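Local coordinates for exopolysaccharide biosynthesis protein (Pantoea stewartii subsp. stewartii DC283, PDB 6TGF) that modifies the glycan of the bacterial biofilm, probably as a hydrolase, with a trimeric, bacteriophage tailspike-like parallel beta-helix fold, at residues Asn418-His423 and Asn442-His447. Sequence-based numbering, arbitrary orientation.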
loop_
_atom_site.group_PDB
_atom_site.type_symbol
_atom_site.label_atom_id
_atom_site.label_comp_id
_atom_site.label_asym_id
_atom_site.label_seq_id
_atom_site.Cartn_x
_atom_site.Cartn_y
_atom_site.Cartn_z
ATOM N N ASN B 418 -8.365 2.161 -2.303
ATOM C CA ASN B 418 -8.701 1.462 -3.573
ATOM C C ASN B 418 -10.196 1.126 -3.589
ATOM O O ASN B 418 -10.532 -0.063 -3.735
ATOM C CB ASN B 418 -7.834 0.214 -3.764
ATOM C CG ASN B 418 -6.352 0.520 -3.743
ATOM O OD1 ASN B 418 -5.891 1.423 -4.438
ATOM N ND2 ASN B 418 -5.598 -0.227 -2.955
ATOM N N PHE B 419 -11.059 2.137 -3.448
ATOM C CA PHE B 419 -12.534 1.973 -3.389
ATOM C C PHE B 419 -13.205 2.781 -4.504
ATOM O O PHE B 419 -12.584 3.709 -5.055
ATOM C CB PHE B 419 -13.075 2.350 -2.006
ATOM C CG PHE B 419 -12.842 3.776 -1.569
ATOM C CD1 PHE B 419 -11.711 4.121 -0.848
ATOM C CD2 PHE B 419 -13.771 4.768 -1.845
ATOM C CE1 PHE B 419 -11.503 5.428 -0.435
ATOM C CE2 PHE B 419 -13.561 6.075 -1.429
ATOM C CZ PHE B 419 -12.428 6.403 -0.724
ATOM N N ASN B 420 -14.449 2.412 -4.825
ATOM C CA ASN B 420 -15.273 3.052 -5.883
ATOM C C ASN B 420 -16.752 2.952 -5.487
ATOM O O ASN B 420 -17.280 1.824 -5.463
ATOM C CB ASN B 420 -14.982 2.436 -7.254
ATOM C CG ASN B 420 -15.799 3.056 -8.367
ATOM O OD1 ASN B 420 -16.915 2.621 -8.634
ATOM N ND2 ASN B 420 -15.250 4.061 -9.030
ATOM N N ALA B 421 -17.382 4.091 -5.175
ATOM C CA ALA B 421 -18.822 4.217 -4.847
ATOM C C ALA B 421 -19.553 4.861 -6.030
ATOM O O ALA B 421 -19.170 5.984 -6.414
ATOM C CB ALA B 421 -18.997 5.020 -3.583
ATOM N N GLN B 422 -20.558 4.171 -6.583
ATOM C CA GLN B 422 -21.332 4.606 -7.779
ATOM C C GLN B 422 -22.825 4.692 -7.438
ATOM O O GLN B 422 -23.352 3.730 -6.846
ATOM C CB GLN B 422 -21.138 3.626 -8.939
ATOM C CG GLN B 422 -19.707 3.541 -9.448
ATOM C CD GLN B 422 -19.275 4.746 -10.249
ATOM O OE1 GLN B 422 -20.040 5.313 -11.028
ATOM N NE2 GLN B 422 -18.023 5.136 -10.074
ATOM N N HIS B 423 -23.465 5.807 -7.807
ATOM C CA HIS B 423 -24.942 5.994 -7.863
ATOM C C HIS B 423 -25.598 5.677 -6.512
ATOM O O HIS B 423 -26.720 5.134 -6.521
ATOM C CB HIS B 423 -25.528 5.155 -9.008
ATOM C CG HIS B 423 -25.087 5.608 -10.359
ATOM N ND1 HIS B 423 -25.523 6.793 -10.918
ATOM C CD2 HIS B 423 -24.254 5.046 -11.262
ATOM C CE1 HIS B 423 -24.976 6.943 -12.107
ATOM N NE2 HIS B 423 -24.194 5.882 -12.342
ATOM N N ASN B 442 -6.517 6.628 -2.969
ATOM C CA ASN B 442 -6.943 6.217 -4.333
ATOM C C ASN B 442 -8.395 5.725 -4.284
ATOM O O ASN B 442 -8.609 4.504 -4.409
ATOM C CB ASN B 442 -5.989 5.165 -4.909
ATOM C CG ASN B 442 -6.181 4.930 -6.392
ATOM O OD1 ASN B 442 -7.006 5.578 -7.033
ATOM N ND2 ASN B 442 -5.418 4.004 -6.951
ATOM N N GLY B 443 -9.345 6.649 -4.111
ATOM C CA GLY B 443 -10.787 6.353 -4.012
ATOM C C GLY B 443 -11.610 7.220 -4.949
ATOM O O GLY B 443 -11.264 8.405 -5.114
ATOM N N TRP B 444 -12.661 6.645 -5.541
ATOM C CA TRP B 444 -13.616 7.333 -6.452
ATOM C C TRP B 444 -15.029 7.265 -5.860
ATOM O O TRP B 444 -15.465 6.160 -5.490
ATOM C CB TRP B 444 -13.568 6.712 -7.853
ATOM C CG TRP B 444 -12.299 6.973 -8.604
ATOM C CD1 TRP B 444 -11.074 6.423 -8.364
ATOM C CD2 TRP B 444 -12.132 7.839 -9.743
ATOM N NE1 TRP B 444 -10.156 6.892 -9.263
ATOM C CE2 TRP B 444 -10.773 7.763 -10.122
ATOM C CE3 TRP B 444 -12.987 8.673 -10.473
ATOM C CZ2 TRP B 444 -10.258 8.488 -11.197
ATOM C CZ3 TRP B 444 -12.477 9.390 -11.534
ATOM C CH2 TRP B 444 -11.131 9.295 -11.891
ATOM N N ILE B 445 -15.702 8.413 -5.759
ATOM C CA ILE B 445 -17.150 8.520 -5.407
ATOM C C ILE B 445 -17.839 9.305 -6.529
ATOM O O ILE B 445 -17.637 10.532 -6.601
ATOM C CB ILE B 445 -17.352 9.166 -4.020
ATOM C CG1 ILE B 445 -16.605 8.400 -2.925
ATOM C CG2 ILE B 445 -18.835 9.302 -3.701
ATOM C CD1 ILE B 445 -16.486 9.146 -1.614
ATOM N N GLU B 446 -18.601 8.610 -7.377
ATOM C CA GLU B 446 -19.217 9.174 -8.607
ATOM C C GLU B 446 -20.741 9.045 -8.521
ATOM O O GLU B 446 -21.222 7.957 -8.157
ATOM C CB GLU B 446 -18.687 8.452 -9.848
ATOM C CG GLU B 446 -17.193 8.196 -9.813
ATOM C CD GLU B 446 -16.605 7.792 -11.153
ATOM O OE1 GLU B 446 -16.610 8.635 -12.072
ATOM O OE2 GLU B 446 -16.155 6.634 -11.278
ATOM N N HIS B 447 -21.458 10.126 -8.844
ATOM C CA HIS B 447 -22.940 10.172 -8.986
ATOM C C HIS B 447 -23.622 9.783 -7.664
ATOM O O HIS B 447 -24.763 9.289 -7.720
ATOM C CB HIS B 447 -23.380 9.280 -10.156
ATOM C CG HIS B 447 -22.461 9.328 -11.333
ATOM N ND1 HIS B 447 -22.386 10.425 -12.171
ATOM C CD2 HIS B 447 -21.574 8.427 -11.810
ATOM C CE1 HIS B 447 -21.497 10.194 -13.115
ATOM N NE2 HIS B 447 -20.984 8.973 -12.917
#
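With CG set between its backbone N and carbonyl carbon (chi1 61°), Phe-419 lays its ring along the sheet and over Gly-443, whose CA stands 3.6 Å from the ring centroid in a CH-pi contact, over the centre of the face and 9° off its normal. At the ring's edge Phe-419 CE2 meets Ile-445 CG1 at 4.1 Å, and Ala-421 packs on the same side. On the opposite face Gln-422 bends at chi2 (-74°), which brings its amide alongside Glu-446: NE2 donates to Glu-446 OE2 at 2.7 Å, approaching from above the carboxylate plane, and also to Asn-420 OD1 at 3.1 Å. Two acceptors thus fix the amide's rotation. The rings of His-423 and His-447 run near parallel but slid apart, so His-447 CB, rather than its ring, lies over the His-423 face, 3.4 Å from ND1; Asp-468 accepts a hydrogen bond from His-447 ND1. Between the strands, Ala-421 N bonds to Trp-444 O at 2.8 Å and Glu-446 N to Ala-421 O at 2.9 Å, two of four backbone bonds in the in-register parallel ladder of successive beta-helix coils. Phe-419 also stacks on Trp-386 one coil earlier. At the corners Asn-418 bonds through ND2 to Asp-384 and through OD1 to Lys-382 of the second subunit, Asn-442 ND2 to Glu-415 of that subunit. Strand 414-422 lies between strands 380-389 and 443-446, and strand 458-467 continues the stack beyond.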